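Local coordinates for Peptidase_M23 domain-containing protein (Enterococcus faecalis, PDB 6SMK) that probably cleaves peptide bonds in bacterial cell-wall peptidoglycan as the zinc-dependent M23 endopeptidase domain of a larger prophage-encoded protein, at residues M79-A84 and V96-S101; S10-T15 and T38-P43. The protein carries 1 engineered substitution. All blocks are in the same frame, centred on the assembly; numbering follows the deposited sequence.

Interaction 1: residues M79-A84 and V96-S101; sequences MSRIRA and VGDVGS
The Arg83 guanidinium meets the Asp98 carboxylate with one edge and carries CD of Arg81 over the centre of one face, 3.6 Å above the plane. The Arg81 guanidinium in turn has NH1 of Arg83 over one of its faces, offset toward the rim. Side-on, Arg83 gives one nitrogen to each oxygen of the acid: NE to OD1 of Asp98 at 3.1 Å, a nearly straight bond (166°) lying in the guanidinium plane, and NH2 to the syn lone pair of OD2. The two planes are turned 52° apart, so the NE bond reaches OD1 from out of the carboxylate plane. Arg83 runs extended from CG to NE, and its bend at the end (chi4 -87°) turns the guanidinium edge to the acid. Arg81 lies alongside Asp98, its CB and CD near OD2, and its guanidinium runs on past the acid.

Beneath these side chains, strands 72-82 and 95-99 pair antiparallel in the all-beta M23 peptidase fold, the first turning a corner at Ser80 and Arg81. Asp98 N donates to Arg81 O at 2.9 Å, Ser80 N to Asp98 O, and Arg83 N to Val96 O, with Ala84 N adding a weak bond to that same oxygen. At the corner the hydroxyl of Ser80 gives a bond of 2.7 Å to Val99 O from above the carbonyl plane. On the side of Met79, SD lies over Gly97 CA at 3.8 Å, and the extended chain brings CE to CG2 of Val96. Val64 also packs on Met79.

Interaction 2: residues S10-T15 and T38-P43; sequences SPFVRT and TGTPIP
The chain enters Pro11 through a cis peptide bond, and the backbone of 10-15 stays well apart from that of 38-43, with no CA pair nearer than the 8.2 Å between Pro11 and Thr40 and no hydrogen bond between the segments. Side chains of 10-15 meet side chains and one carbonyl oxygen of 38-43. The Phe12 ring does most of the touching, with its outer end. The Pro41 carbonyl oxygen lies in the ring plane at the CZ-CE2 edge, 3.4 Å from CZ. Three carbons gather obliquely around the same end: CG2 of Thr40 at 3.8 Å from CZ, CD1 of Ile42 at 3.8 Å from CE1, and CD of Pro43 at 3.8 Å from CE2. Ile42 lies across the phenylalanine, while Thr40 and the ring run past each other head to tail.

The contact joins the lead-in to strand 13-20 to the short strand 41-43 of the M23 peptidase fold, two strands that are not paired with each other. Val99, Val110 and Tyr34 also touch Phe12, so that the ring is met by strands 95-99, 109-116 and 28-35 as well, and Phe8 meets it ring to ring with planes about 35° apart. Thr40 divides its branches: with CG2 anti to the backbone N, the methyl faces Phe12 and Pro11, whereas OG1 is hydrogen-bonded to Pro37 O. CG of Pro11 comes to 4.0 Å from CG2 of Thr40.

Strand 95-99 is common ground: in interaction 1 it pairs with 79-84, and along its other edge it pairs with strand 41-43 of interaction 2, Val99 N lying 2.7 Å from Thr40 O and Gly97 O 2.8 Å from Ile42 N, both probable hydrogen bonds. Interaction 1 is largely buried and polar, built from strand-to-strand bonds and a salt bridge; interaction 2 sits nearer the surface and is almost wholly apolar, one ring set against short side chains and prolines. Val99 connects them, its CG2 packing on CE1 of Phe12. Its side chain lies about 12 Å from the bound zinc ion, as does that of Ile42.

Interaction 1: residues M79-A84 and V96-S101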
loop_
_atom_site.group_PDB
_atom_site.type_symbol
_atom_site.label_atom_id
_atom_site.label_comp_id
_atom_site.label_asym_id
_atom_site.label_seq_id
_atom_site.Cartn_x
_atom_site.Cartn_y
_atom_site.Cartn_z
ATOM N N MET A 79 -6.824 3.087 4.535
ATOM C CA MET A 79 -7.709 3.962 3.776
ATOM C C MET A 79 -8.851 4.445 4.648
ATOM O O MET A 79 -9.294 3.749 5.563
ATOM C CB MET A 79 -8.295 3.242 2.565
ATOM C CG MET A 79 -7.268 2.841 1.545
ATOM S SD MET A 79 -8.030 2.116 0.100
ATOM C CE MET A 79 -6.582 1.818 -0.876
ATOM N N SER A 80 -9.338 5.645 4.357
ATOM C CA SER A 80 -10.560 6.085 5.011
ATOM C C SER A 80 -11.791 5.725 4.204
ATOM O O SER A 80 -12.896 5.695 4.752
ATOM C CB SER A 80 -10.536 7.592 5.263
ATOM O OG SER A 80 -10.545 8.308 4.047
ATOM N N ARG A 81 -11.619 5.453 2.919
ATOM C CA ARG A 81 -12.690 4.964 2.068
ATOM C C ARG A 81 -12.060 4.129 0.965
ATOM O O ARG A 81 -11.065 4.542 0.362
ATOM C CB ARG A 81 -13.510 6.104 1.462
ATOM C CG ARG A 81 -14.643 5.600 0.589
ATOM C CD ARG A 81 -15.322 6.714 -0.177
ATOM N NE ARG A 81 -16.494 6.235 -0.903
ATOM C CZ ARG A 81 -17.351 7.029 -1.534
ATOM N NH1 ARG A 81 -17.174 8.346 -1.530
ATOM N NH2 ARG A 81 -18.389 6.505 -2.168
ATOM N N ILE A 82 -12.633 2.959 0.715
ATOM C CA ILE A 82 -12.212 2.129 -0.401
ATOM C C ILE A 82 -13.057 2.468 -1.616
ATOM O O ILE A 82 -14.279 2.627 -1.510
ATOM C CB ILE A 82 -12.329 0.646 -0.053
ATOM C CG1 ILE A 82 -11.609 0.360 1.261
ATOM C CG2 ILE A 82 -11.757 -0.172 -1.192
ATOM C CD1 ILE A 82 -11.510 -1.122 1.611
ATOM N N ARG A 83 -12.408 2.584 -2.774
ATOM C CA ARG A 83 -13.094 2.941 -4.002
ATOM C C ARG A 83 -12.950 1.904 -5.103
ATOM O O ARG A 83 -13.597 2.044 -6.146
ATOM C CB ARG A 83 -12.603 4.304 -4.515
ATOM C CG ARG A 83 -12.938 5.474 -3.595
ATOM C CD ARG A 83 -12.759 6.818 -4.292
ATOM N NE ARG A 83 -13.130 7.931 -3.426
ATOM C CZ ARG A 83 -14.366 8.399 -3.315
ATOM N NH1 ARG A 83 -15.347 7.862 -4.031
ATOM N NH2 ARG A 83 -14.619 9.404 -2.492
ATOM N N ALA A 84 -12.131 0.877 -4.914
ATOM C CA ALA A 84 -12.084 -0.237 -5.852
ATOM C C ALA A 84 -12.971 -1.366 -5.355
ATOM O O ALA A 84 -13.094 -1.594 -4.148
ATOM C CB ALA A 84 -10.661 -0.753 -6.042
ATOM N N VAL A 96 -7.901 4.377 -6.284
ATOM C CA VAL A 96 -8.383 3.153 -5.644
ATOM C C VAL A 96 -8.981 3.378 -4.256
ATOM O O VAL A 96 -9.586 2.445 -3.700
ATOM C CB VAL A 96 -7.253 2.104 -5.541
ATOM C CG1 VAL A 96 -6.599 1.909 -6.891
ATOM C CG2 VAL A 96 -6.212 2.530 -4.501
ATOM N N GLY A 97 -8.831 4.564 -3.680
ATOM C CA GLY A 97 -9.277 4.804 -2.319
ATOM C C GLY A 97 -8.920 6.213 -1.901
ATOM O O GLY A 97 -8.428 7.019 -2.704
ATOM N N ASP A 98 -9.194 6.506 -0.625
ATOM C CA ASP A 98 -8.894 7.792 0.000
ATOM C C ASP A 98 -8.008 7.554 1.218
ATOM O O ASP A 98 -8.206 6.584 1.961
ATOM C CB ASP A 98 -10.172 8.545 0.433
ATOM C CG ASP A 98 -11.092 8.895 -0.735
ATOM O OD1 ASP A 98 -10.642 8.861 -1.898
ATOM O OD2 ASP A 98 -12.278 9.218 -0.488
ATOM N N VAL A 99 -7.036 8.445 1.435
ATOM C CA VAL A 99 -6.145 8.295 2.581
ATOM C C VAL A 99 -6.959 8.254 3.868
ATOM O O VAL A 99 -7.960 8.963 4.025
ATOM C CB VAL A 99 -5.116 9.439 2.634
ATOM C CG1 VAL A 99 -4.421 9.501 4.013
ATOM C CG2 VAL A 99 -4.099 9.326 1.520
ATOM N N GLY A 100 -6.541 7.403 4.793
ATOM C CA GLY A 100 -7.132 7.443 6.112
ATOM C C GLY A 100 -6.140 7.169 7.216
ATOM O O GLY A 100 -4.926 7.332 7.049
ATOM N N SER A 101 -6.657 6.773 8.366
ATOM C CA SER A 101 -5.810 6.278 9.439
ATOM C C SER A 101 -6.366 4.973 9.974
ATOM O O SER A 101 -6.166 4.643 11.147
ATOM C CB SER A 101 -5.658 7.317 10.548
ATOM O OG SER A 101 -6.847 8.065 10.701
#

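Interaction 2: residues S10-T15 and T38-P43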
loop_
_atom_site.group_PDB
_atom_site.type_symbol
_atom_site.label_atom_id
_atom_site.label_comp_id
_atom_site.label_asym_id
_atom_site.label_seq_id
_atom_site.Cartn_x
_atom_site.Cartn_y
_atom_site.Cartn_z
ATOM N N SER A 10 2.622 14.593 -5.424
ATOM C CA SER A 10 2.067 15.455 -4.407
ATOM C C SER A 10 0.604 15.090 -4.164
ATOM O O SER A 10 -0.067 14.570 -5.055
ATOM C CB SER A 10 2.200 16.906 -4.834
ATOM O OG SER A 10 3.563 17.256 -4.910
ATOM N N PRO A 11 0.095 15.297 -2.944
ATOM C CA PRO A 11 0.753 15.803 -1.745
ATOM C C PRO A 11 1.345 14.705 -0.894
ATOM O O PRO A 11 1.655 14.958 0.271
ATOM C CB PRO A 11 -0.390 16.467 -1.000
ATOM C CG PRO A 11 -1.548 15.561 -1.289
ATOM C CD PRO A 11 -1.324 15.008 -2.675
ATOM N N PHE A 12 1.462 13.498 -1.444
ATOM C CA PHE A 12 2.017 12.388 -0.674
ATOM C C PHE A 12 3.476 12.660 -0.349
ATOM O O PHE A 12 4.272 12.976 -1.234
ATOM C CB PHE A 12 1.891 11.068 -1.445
ATOM C CG PHE A 12 0.475 10.627 -1.673
ATOM C CD1 PHE A 12 -0.191 9.881 -0.736
ATOM C CD2 PHE A 12 -0.187 10.970 -2.823
ATOM C CE1 PHE A 12 -1.487 9.488 -0.951
ATOM C CE2 PHE A 12 -1.483 10.574 -3.039
ATOM C CZ PHE A 12 -2.130 9.837 -2.110
ATOM N N VAL A 13 3.833 12.540 0.924
ATOM C CA VAL A 13 5.223 12.694 1.333
ATOM C C VAL A 13 5.650 11.471 2.135
ATOM O O VAL A 13 4.993 11.097 3.114
ATOM C CB VAL A 13 5.474 13.996 2.123
ATOM C CG1 VAL A 13 4.472 14.168 3.228
ATOM C CG2 VAL A 13 6.874 13.990 2.676
ATOM N N ARG A 14 6.747 10.854 1.695
ATOM C CA ARG A 14 7.319 9.667 2.314
ATOM C C ARG A 14 7.841 9.978 3.704
ATOM O O ARG A 14 8.559 10.967 3.902
ATOM C CB ARG A 14 8.455 9.158 1.436
ATOM C CG ARG A 14 9.048 7.845 1.787
ATOM C CD ARG A 14 9.516 7.214 0.492
ATOM N NE ARG A 14 10.487 6.146 0.678
ATOM C CZ ARG A 14 10.746 5.235 -0.248
ATOM N NH1 ARG A 14 10.105 5.272 -1.407
ATOM N NH2 ARG A 14 11.636 4.288 -0.010
ATOM N N THR A 15 7.499 9.118 4.664
ATOM C CA THR A 15 7.864 9.333 6.060
ATOM C C THR A 15 8.670 8.179 6.637
ATOM O O THR A 15 9.805 8.384 7.076
ATOM C CB THR A 15 6.610 9.574 6.905
ATOM O OG1 THR A 15 5.813 8.380 6.918
ATOM C CG2 THR A 15 5.816 10.715 6.341
ATOM N N THR A 38 -6.251 12.953 5.398
ATOM C CA THR A 38 -7.340 12.016 5.152
ATOM C C THR A 38 -8.198 12.567 4.018
ATOM O O THR A 38 -8.405 13.780 3.909
ATOM C CB THR A 38 -8.194 11.774 6.410
ATOM O OG1 THR A 38 -8.889 12.971 6.747
ATOM C CG2 THR A 38 -7.344 11.366 7.598
ATOM N N GLY A 39 -8.635 11.684 3.134
ATOM C CA GLY A 39 -9.475 12.057 2.030
ATOM C C GLY A 39 -8.732 12.254 0.728
ATOM O O GLY A 39 -9.353 12.263 -0.349
ATOM N N THR A 40 -7.420 12.435 0.811
ATOM C CA THR A 40 -6.600 12.466 -0.380
ATOM C C THR A 40 -6.804 11.185 -1.174
ATOM O O THR A 40 -6.694 10.095 -0.629
ATOM C CB THR A 40 -5.141 12.632 -0.037
ATOM O OG1 THR A 40 -4.957 13.790 0.816
ATOM C CG2 THR A 40 -4.344 12.767 -1.306
ATOM N N PRO A 41 -7.141 11.291 -2.447
ATOM C CA PRO A 41 -7.315 10.101 -3.284
ATOM C C PRO A 41 -5.992 9.417 -3.591
ATOM O O PRO A 41 -5.005 10.056 -3.951
ATOM C CB PRO A 41 -7.951 10.677 -4.542
ATOM C CG PRO A 41 -7.556 12.124 -4.556
ATOM C CD PRO A 41 -7.496 12.538 -3.145
ATOM N N ILE A 42 -6.006 8.090 -3.468
ATOM C CA ILE A 42 -4.825 7.258 -3.690
ATOM C C ILE A 42 -4.839 6.793 -5.143
ATOM O O ILE A 42 -5.654 5.926 -5.490
ATOM C CB ILE A 42 -4.834 6.012 -2.796
ATOM C CG1 ILE A 42 -4.872 6.348 -1.302
ATOM C CG2 ILE A 42 -3.691 5.091 -3.169
ATOM C CD1 ILE A 42 -3.562 6.330 -0.656
ATOM N N PRO A 43 -3.919 7.250 -5.986
ATOM C CA PRO A 43 -3.854 6.712 -7.346
ATOM C C PRO A 43 -2.968 5.476 -7.405
ATOM O O PRO A 43 -1.889 5.419 -6.809
ATOM C CB PRO A 43 -3.266 7.884 -8.137
ATOM C CG PRO A 43 -2.443 8.640 -7.137
ATOM C CD PRO A 43 -3.040 8.411 -5.796
#